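PDB 6G49: protein-glutamine gamma-glutamyltransferase from Pseudomonas aeruginosa PAO1, which crosslinks proteins in vitro by transglutaminase activity held in its periplasmic domain, much of which is modelled here, and is critical for the viability of the bacterium. Local coordinates for residues T35-S40 against A47-S52; E39-G44 against F242-A247; A218-P223 against T238-C243. All coordinates share one frame; numbering follows the deposited sequence. Where two conformers were deposited one is given.

Overall arrangement
From the N terminus the chain runs through the loop that precedes strand 40-41, then turns into helix 45-50. Interaction 1 closes a short loop, with six residues between its segments. Interaction 2 starts from the same stretch, sharing Glu39 and Ser40, but reaches almost 200 residues ahead to the start of helix 243-256, tying the N-terminal part of the periplasmic domain to the transglutaminase-like part. Interaction 3 lies wholly within that second part: it closes the 14-residue connection through helix 230-238 and falls within the span bridged by interaction 2, ending on the same Phe242 and Cys243. Ala47 and Phe242 touch, bringing all three together.

Interaction 1: T35-S40 against A47-S52; sequences TGLSES and AELGRS
Leu49 reaches from the helix 45-50 to the incoming loop and lays its two methyls on different residues. CD2 meets Thr35 CG2 at 3.4 Å, closer than two methyls usually sit, while CD1 rests against Leu37 CD2 at 3.8 Å. The approaches differ: Leu49 and Thr35 slide past one another in opposite directions, whereas the two leucines cross at about a right angle. Between them the Gly36 backbone runs past the fork, its N 3.7 Å from Leu49 CD2 and its O 3.9 Å from Leu49 CD1. With a phi of 162°, Gly36 is extended at backbone angles that suit a residue without CB. No hydrogen bond joins the two segments, which meet through apolar contact between a loop and a short, weakly bonded helical stretch, in the N-terminal part of the periplasmic domain. Thr35 CG2 also comes to 3.8 Å from Ser52 OG. That methyl lies anti to the backbone N, which places OG1 beside the N, where it makes a weak hydrogen bond to Glu54. Ser52 OG in turn bonds to the backbone N of Glu54, and Ser52 N bonds to Leu49 O at 2.9 Å. On the other flank, the side chain of Leu37 lies about 8 Å from that of Cys243, the probable catalytic nucleophile.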
loop_
_atom_site.group_PDB
_atom_site.type_symbol
_atom_site.label_atom_id
_atom_site.label_comp_id
_atom_site.label_asym_id
_atom_site.label_seq_id
_atom_site.Cartn_x
_atom_site.Cartn_y
_atom_site.Cartn_z
ATOM N N THR A 35 -12.734 10.533 -10.538
ATOM C CA THR A 35 -12.393 9.161 -10.128
ATOM C C THR A 35 -10.946 9.107 -9.610
ATOM O O THR A 35 -10.052 9.794 -10.133
ATOM C CB THR A 35 -12.502 8.204 -11.321
ATOM O OG1 THR A 35 -13.865 8.178 -11.739
ATOM C CG2 THR A 35 -12.046 6.794 -11.019
ATOM N N GLY A 36 -10.712 8.340 -8.548
ATOM C CA GLY A 36 -9.347 8.260 -8.000
ATOM C C GLY A 36 -9.386 7.731 -6.587
ATOM O O GLY A 36 -10.483 7.374 -6.049
ATOM N N LEU A 37 -8.201 7.568 -5.992
ATOM C CA LEU A 37 -8.085 7.140 -4.640
ATOM C C LEU A 37 -8.598 8.229 -3.715
ATOM O O LEU A 37 -8.316 9.386 -3.944
ATOM C CB LEU A 37 -6.623 6.898 -4.249
ATOM C CG LEU A 37 -5.972 5.674 -4.868
ATOM C CD1 LEU A 37 -4.467 5.739 -4.604
ATOM C CD2 LEU A 37 -6.573 4.417 -4.266
ATOM N N SER A 38 -9.200 7.817 -2.608
ATOM C CA SER A 38 -9.558 8.766 -1.574
ATOM C C SER A 38 -8.907 8.354 -0.259
ATOM O O SER A 38 -8.083 7.429 -0.246
ATOM C CB SER A 38 -11.046 8.829 -1.463
ATOM O OG SER A 38 -11.496 7.686 -0.870
ATOM N N GLU A 39 -9.236 9.093 0.809
ATOM C CA GLU A 39 -8.525 9.004 2.065
ATOM C C GLU A 39 -8.929 7.761 2.852
ATOM O O GLU A 39 -8.276 7.436 3.869
ATOM C CB GLU A 39 -8.719 10.238 2.941
ATOM C CG GLU A 39 -10.118 10.383 3.465
ATOM C CD GLU A 39 -11.212 10.730 2.484
ATOM O OE1 GLU A 39 -10.909 11.308 1.400
ATOM O OE2 GLU A 39 -12.393 10.487 2.845
ATOM N N SER A 40 -9.979 7.059 2.432
ATOM C CA SER A 40 -10.417 5.853 3.168
ATOM C C SER A 40 -10.800 4.779 2.155
ATOM O O SER A 40 -10.971 5.039 0.908
ATOM C CB SER A 40 -11.535 6.186 4.110
ATOM O OG SER A 40 -12.708 6.404 3.369
ATOM N N ALA A 47 -11.622 -2.295 -5.897
ATOM C CA ALA A 47 -12.170 -3.061 -6.997
ATOM C C ALA A 47 -12.984 -2.125 -7.898
ATOM O O ALA A 47 -12.995 -2.230 -9.151
ATOM C CB ALA A 47 -12.946 -4.219 -6.455
ATOM N N GLU A 48 -13.710 -1.175 -7.294
ATOM C CA GLU A 48 -14.451 -0.201 -8.132
ATOM C C GLU A 48 -13.483 0.581 -9.049
ATOM O O GLU A 48 -13.764 0.792 -10.224
ATOM C CB GLU A 48 -15.358 0.664 -7.250
ATOM C CG GLU A 48 -15.989 1.796 -8.058
ATOM C CD GLU A 48 -17.163 2.527 -7.424
ATOM O OE1 GLU A 48 -17.667 2.045 -6.387
ATOM O OE2 GLU A 48 -17.568 3.586 -7.975
ATOM N N LEU A 49 -12.272 0.979 -8.581
ATOM C CA LEU A 49 -11.233 1.563 -9.444
ATOM C C LEU A 49 -10.663 0.564 -10.452
ATOM O O LEU A 49 -10.202 0.961 -11.547
ATOM C CB LEU A 49 -10.058 2.171 -8.632
ATOM C CG LEU A 49 -10.355 3.448 -7.842
ATOM C CD1 LEU A 49 -9.129 3.830 -6.971
ATOM C CD2 LEU A 49 -10.725 4.650 -8.727
ATOM N N GLY A 50 -10.623 -0.702 -10.085
ATOM C CA GLY A 50 -10.179 -1.769 -10.944
ATOM C C GLY A 50 -10.989 -1.823 -12.232
ATOM O O GLY A 50 -10.549 -2.497 -13.184
ATOM N N ARG A 51 -12.192 -1.226 -12.179
ATOM C CA ARG A 51 -13.161 -1.204 -13.267
ATOM C C ARG A 51 -13.079 0.101 -14.069
ATOM O O ARG A 51 -13.835 0.278 -15.048
ATOM C CB ARG A 51 -14.561 -1.529 -12.704
ATOM C CG ARG A 51 -14.622 -2.954 -12.154
ATOM C CD ARG A 51 -16.011 -3.496 -11.851
ATOM N NE ARG A 51 -16.709 -2.657 -10.890
ATOM C CZ ARG A 51 -16.742 -2.855 -9.561
ATOM N NH1 ARG A 51 -16.144 -3.896 -9.003
ATOM N NH2 ARG A 51 -17.375 -1.990 -8.783
ATOM N N SER A 52 -12.186 1.043 -13.717
ATOM C CA SER A 52 -12.028 2.326 -14.417
ATOM C C SER A 52 -10.748 2.302 -15.259
ATOM O O SER A 52 -9.663 1.920 -14.774
ATOM C CB SER A 52 -11.960 3.523 -13.486
ATOM O OG SER A 52 -11.668 4.721 -14.196
#

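Interaction 2: E39-G44 against F242-A247; sequences ESMAPG and FCAHYA
Ala244, Pro43 and His245 carry most of this contact, in which the loop after strand 40-41 lies across the first turn of helix 243-256. Pro43 sets its CB over the centre of the His245 imidazole, 3.4 Å from the ring centroid and 6° off the normal, a CH-pi contact with the carbon almost squarely above the face. The histidine ring gets there because its CG stands anti to the carbonyl carbon (chi1 -64°), bringing the imidazole back along the helix start toward the loop. Gly44 follows, its N 3.5 Å from His245 CE1 in an oblique approach. Ala244 points its methyl at the same loop and meets Pro43 CA at 3.8 Å; the CA atoms of these two residues are 4.8 Å apart, so the backbones come close. This helix opens with Cys243, the probable catalytic nucleophile, and an active-site cysteine at the N terminus of a helix is the usual arrangement in the transglutaminase-like fold. Met41 has its CB on the side facing the helix, but the position of its CE is doubtful, and the residue has two conformers. The His245 ring also meets that of Phe234, planes at about 45°, and Pro223 touches the histidine.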
loop_
_atom_site.group_PDB
_atom_site.type_symbol
_atom_site.label_atom_id
_atom_site.label_comp_id
_atom_site.label_asym_id
_atom_site.label_seq_id
_atom_site.Cartn_x
_atom_site.Cartn_y
_atom_site.Cartn_z
ATOM N N GLU A 39 -9.236 9.093 0.809
ATOM C CA GLU A 39 -8.525 9.004 2.065
ATOM C C GLU A 39 -8.929 7.761 2.852
ATOM O O GLU A 39 -8.276 7.436 3.869
ATOM C CB GLU A 39 -8.719 10.238 2.941
ATOM C CG GLU A 39 -10.118 10.383 3.465
ATOM C CD GLU A 39 -11.212 10.730 2.484
ATOM O OE1 GLU A 39 -10.909 11.308 1.400
ATOM O OE2 GLU A 39 -12.393 10.487 2.845
ATOM N N SER A 40 -9.979 7.059 2.432
ATOM C CA SER A 40 -10.417 5.853 3.168
ATOM C C SER A 40 -10.800 4.779 2.155
ATOM O O SER A 40 -10.971 5.039 0.908
ATOM C CB SER A 40 -11.535 6.186 4.110
ATOM O OG SER A 40 -12.708 6.404 3.369
ATOM N N MET A 41 -10.865 3.558 2.620
ATOM C CA MET A 41 -11.423 2.537 1.782
ATOM C C MET A 41 -11.878 1.330 2.588
ATOM O O MET A 41 -11.289 0.872 3.552
ATOM C CB MET A 41 -10.405 2.049 0.770
ATOM C CG MET A 41 -9.199 1.487 1.429
ATOM S SD MET A 41 -8.136 1.057 0.098
ATOM C CE MET A 41 -8.275 -0.713 0.216
ATOM N N ALA A 42 -13.011 0.832 2.111
ATOM C CA ALA A 42 -13.530 -0.419 2.529
ATOM C C ALA A 42 -13.099 -1.474 1.521
ATOM O O ALA A 42 -12.969 -1.128 0.357
ATOM C CB ALA A 42 -15.016 -0.326 2.586
ATOM N N PRO A 43 -12.874 -2.736 1.931
ATOM C CA PRO A 43 -12.702 -3.840 0.965
ATOM C C PRO A 43 -13.870 -3.766 -0.036
ATOM O O PRO A 43 -15.056 -3.694 0.344
ATOM C CB PRO A 43 -12.627 -5.078 1.860
ATOM C CG PRO A 43 -11.995 -4.536 3.114
ATOM C CD PRO A 43 -12.717 -3.213 3.315
ATOM N N GLY A 44 -13.507 -3.727 -1.320
ATOM C CA GLY A 44 -14.465 -3.489 -2.403
ATOM C C GLY A 44 -14.259 -2.161 -3.099
ATOM O O GLY A 44 -14.568 -1.967 -4.281
ATOM N N PHE A 242 -10.444 -8.479 -3.512
ATOM C CA PHE A 242 -9.504 -7.730 -4.260
ATOM C C PHE A 242 -8.436 -7.194 -3.285
ATOM O O PHE A 242 -8.356 -7.647 -2.156
ATOM C CB PHE A 242 -10.220 -6.667 -5.097
ATOM C CG PHE A 242 -9.429 -6.076 -6.225
ATOM C CD1 PHE A 242 -8.967 -6.892 -7.269
ATOM C CD2 PHE A 242 -9.137 -4.716 -6.311
ATOM C CE1 PHE A 242 -8.269 -6.339 -8.325
ATOM C CE2 PHE A 242 -8.422 -4.183 -7.374
ATOM C CZ PHE A 242 -7.951 -5.017 -8.369
ATOM N N CYS A 243 -7.565 -6.305 -3.752
ATOM C CA CYS A 243 -6.328 -6.027 -2.964
ATOM C C CYS A 243 -6.671 -5.480 -1.579
ATOM O O CYS A 243 -5.928 -5.795 -0.658
ATOM C CB CYS A 243 -5.385 -5.075 -3.669
ATOM S SG CYS A 243 -6.189 -3.563 -4.227
ATOM N N ALA A 244 -7.737 -4.704 -1.421
ATOM C CA ALA A 244 -8.036 -4.119 -0.076
ATOM C C ALA A 244 -8.451 -5.203 0.934
ATOM O O ALA A 244 -8.149 -5.093 2.116
ATOM C CB ALA A 244 -9.116 -3.115 -0.136
ATOM N N HIS A 245 -9.132 -6.267 0.483
ATOM C CA HIS A 245 -9.414 -7.410 1.346
ATOM C C HIS A 245 -8.117 -7.988 1.890
ATOM O O HIS A 245 -7.973 -8.265 3.120
ATOM C CB HIS A 245 -10.205 -8.533 0.619
ATOM C CG HIS A 245 -11.553 -8.128 0.180
ATOM N ND1 HIS A 245 -11.770 -7.358 -0.933
ATOM C CD2 HIS A 245 -12.752 -8.403 0.726
ATOM C CE1 HIS A 245 -13.071 -7.169 -1.060
ATOM N NE2 HIS A 245 -13.702 -7.817 -0.071
ATOM N N TYR A 246 -7.125 -8.263 1.032
ATOM C CA TYR A 246 -5.926 -8.932 1.412
ATOM C C TYR A 246 -5.061 -8.017 2.299
ATOM O O TYR A 246 -4.566 -8.418 3.313
ATOM C CB TYR A 246 -5.096 -9.368 0.190
ATOM C CG TYR A 246 -5.747 -10.528 -0.534
ATOM C CD1 TYR A 246 -6.692 -10.325 -1.523
ATOM C CD2 TYR A 246 -5.442 -11.817 -0.168
ATOM C CE1 TYR A 246 -7.379 -11.376 -2.098
ATOM C CE2 TYR A 246 -6.099 -12.876 -0.763
ATOM C CZ TYR A 246 -7.046 -12.668 -1.727
ATOM O OH TYR A 246 -7.665 -13.772 -2.288
ATOM N N ALA A 247 -4.900 -6.765 1.857
ATOM C CA ALA A 247 -4.045 -5.822 2.593
ATOM C C ALA A 247 -4.644 -5.531 3.984
ATOM O O ALA A 247 -3.914 -5.533 4.965
ATOM C CB ALA A 247 -3.850 -4.535 1.828
#

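Interaction 3: A218-P223 against T238-C243; sequences AYTLKP and TRSGFC
Tyr219 and Phe242 form the dense end of this contact, their planes 26° apart and their centroids 4.8 Å apart, slid so far that the rings barely overlap. What lies over the Phe242 face is the hydroxyl end of the tyrosine, with OH 3.5 Å from Phe242 CE1. Leu221 covers the opposite face, its CD2 3.8 Å from the ring centroid, so the phenyl ring is sandwiched. Both aromatic side chains start anti to their backbone N; chi1 of -163° in each lays the two rings near each other, though the side chains cross at a slant. Tyr219 OH also packs 3.3 Å from Cys243 CB, beside the presumed nucleophile.

Next to this sits a short parallel pairing with three backbone hydrogen bonds of 2.9 to 3.0 Å: Ala218 N to Arg239 O, Gly241 N to Ala218 O, and Thr220 N to Gly241 O. Beside it Thr220 CG2 comes to 3.2 Å from Ser240 OG. The loose side belongs to Lys222 and Arg239. Lys222 is exposed and makes no contact across; its N bonds to Thr220 OG1 in an ST turn. The Arg239 chain runs off to a salt bridge with Glu215.

Strands 218-219 and 240-241 with helix 230-238 make a beta-alpha-beta crossover, which delivers the chain into helix 243-256; Phe242 packs on helix 45-50, and Tyr219 and Cys243 touch His287 of strand 286-294.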
loop_
_atom_site.group_PDB
_atom_site.type_symbol
_atom_site.label_atom_id
_atom_site.label_comp_id
_atom_site.label_asym_id
_atom_site.label_seq_id
_atom_site.Cartn_x
_atom_site.Cartn_y
_atom_site.Cartn_z
ATOM N N ALA A 218 -9.108 -16.513 -3.880
ATOM C CA ALA A 218 -9.438 -15.947 -5.144
ATOM C C ALA A 218 -9.165 -14.446 -5.113
ATOM O O ALA A 218 -9.547 -13.721 -4.129
ATOM C CB ALA A 218 -10.888 -16.213 -5.489
ATOM N N TYR A 219 -8.619 -13.958 -6.224
ATOM C CA TYR A 219 -8.364 -12.543 -6.480
ATOM C C TYR A 219 -9.370 -12.159 -7.570
ATOM O O TYR A 219 -9.284 -12.640 -8.678
ATOM C CB TYR A 219 -6.948 -12.317 -6.968
ATOM C CG TYR A 219 -6.531 -10.880 -6.852
ATOM C CD1 TYR A 219 -6.475 -10.277 -5.620
ATOM C CD2 TYR A 219 -6.216 -10.127 -7.964
ATOM C CE1 TYR A 219 -6.110 -8.966 -5.488
ATOM C CE2 TYR A 219 -5.847 -8.806 -7.842
ATOM C CZ TYR A 219 -5.794 -8.237 -6.592
ATOM O OH TYR A 219 -5.432 -6.930 -6.424
ATOM N N THR A 220 -10.317 -11.293 -7.247
ATOM C CA THR A 220 -11.430 -10.964 -8.159
ATOM C C THR A 220 -11.825 -9.480 -7.998
ATOM O O THR A 220 -11.830 -8.940 -6.896
ATOM C CB THR A 220 -12.609 -11.918 -7.904
ATOM O OG1 THR A 220 -13.725 -11.524 -8.708
ATOM C CG2 THR A 220 -13.087 -11.936 -6.474
ATOM N N LEU A 221 -12.312 -8.914 -9.099
ATOM C CA LEU A 221 -12.862 -7.591 -9.136
ATOM C C LEU A 221 -14.323 -7.604 -8.687
ATOM O O LEU A 221 -14.888 -6.544 -8.582
ATOM C CB LEU A 221 -12.740 -7.062 -10.565
ATOM C CG LEU A 221 -11.365 -6.525 -10.928
ATOM C CD1 LEU A 221 -11.208 -6.304 -12.423
ATOM C CD2 LEU A 221 -11.114 -5.213 -10.188
ATOM N N LYS A 222 -14.904 -8.784 -8.434
ATOM C CA LYS A 222 -16.263 -8.911 -7.988
ATOM C C LYS A 222 -16.291 -9.809 -6.782
ATOM O O LYS A 222 -16.860 -10.883 -6.786
ATOM C CB LYS A 222 -17.160 -9.387 -9.143
ATOM C CG LYS A 222 -17.440 -8.309 -10.188
ATOM C CD LYS A 222 -18.815 -8.391 -10.842
ATOM C CE LYS A 222 -19.459 -7.035 -11.073
ATOM N NZ LYS A 222 -18.530 -6.068 -11.710
ATOM N N PRO A 223 -15.670 -9.367 -5.667
ATOM C CA PRO A 223 -15.680 -10.142 -4.452
ATOM C C PRO A 223 -17.065 -10.269 -3.838
ATOM O O PRO A 223 -17.874 -9.350 -3.879
ATOM C CB PRO A 223 -14.815 -9.360 -3.468
ATOM C CG PRO A 223 -14.690 -7.974 -4.055
ATOM C CD PRO A 223 -15.029 -8.049 -5.529
ATOM N N THR A 238 -15.252 -16.769 2.736
ATOM C CA THR A 238 -15.305 -16.518 1.301
ATOM C C THR A 238 -13.937 -16.800 0.662
ATOM O O THR A 238 -13.870 -17.217 -0.506
ATOM C CB THR A 238 -15.828 -15.121 0.962
ATOM O OG1 THR A 238 -14.812 -14.160 1.323
ATOM C CG2 THR A 238 -17.150 -14.801 1.614
ATOM N N ARG A 239 -12.831 -16.426 1.342
ATOM C CA ARG A 239 -11.488 -16.431 0.758
ATOM C C ARG A 239 -11.475 -15.840 -0.634
ATOM O O ARG A 239 -10.742 -16.299 -1.518
ATOM C CB ARG A 239 -10.861 -17.817 0.801
ATOM C CG ARG A 239 -10.648 -18.341 2.195
ATOM C CD ARG A 239 -9.832 -19.611 2.175
ATOM N NE ARG A 239 -9.363 -20.080 3.461
ATOM C CZ ARG A 239 -10.126 -20.708 4.347
ATOM N NH1 ARG A 239 -11.409 -20.861 4.096
ATOM N NH2 ARG A 239 -9.620 -21.105 5.506
ATOM N N SER A 240 -12.197 -14.743 -0.818
ATOM C CA SER A 240 -12.306 -14.120 -2.116
ATOM C C SER A 240 -12.359 -12.609 -1.965
ATOM O O SER A 240 -13.199 -12.094 -1.195
ATOM C CB SER A 240 -13.554 -14.612 -2.854
ATOM O OG SER A 240 -13.678 -13.958 -4.107
ATOM N N GLY A 241 -11.534 -11.914 -2.710
ATOM C CA GLY A 241 -11.491 -10.449 -2.595
ATOM C C GLY A 241 -10.585 -9.807 -3.616
ATOM O O GLY A 241 -9.941 -10.469 -4.455
ATOM N N PHE A 242 -10.444 -8.479 -3.512
ATOM C CA PHE A 242 -9.504 -7.730 -4.260
ATOM C C PHE A 242 -8.436 -7.194 -3.285
ATOM O O PHE A 242 -8.356 -7.647 -2.156
ATOM C CB PHE A 242 -10.220 -6.667 -5.097
ATOM C CG PHE A 242 -9.429 -6.076 -6.225
ATOM C CD1 PHE A 242 -8.967 -6.892 -7.269
ATOM C CD2 PHE A 242 -9.137 -4.716 -6.311
ATOM C CE1 PHE A 242 -8.269 -6.339 -8.325
ATOM C CE2 PHE A 242 -8.422 -4.183 -7.374
ATOM C CZ PHE A 242 -7.951 -5.017 -8.369
ATOM N N CYS A 243 -7.565 -6.305 -3.752
ATOM C CA CYS A 243 -6.328 -6.027 -2.964
ATOM C C CYS A 243 -6.671 -5.480 -1.579
ATOM O O CYS A 243 -5.928 -5.795 -0.658
ATOM C CB CYS A 243 -5.385 -5.075 -3.669
ATOM S SG CYS A 243 -6.189 -3.563 -4.227
#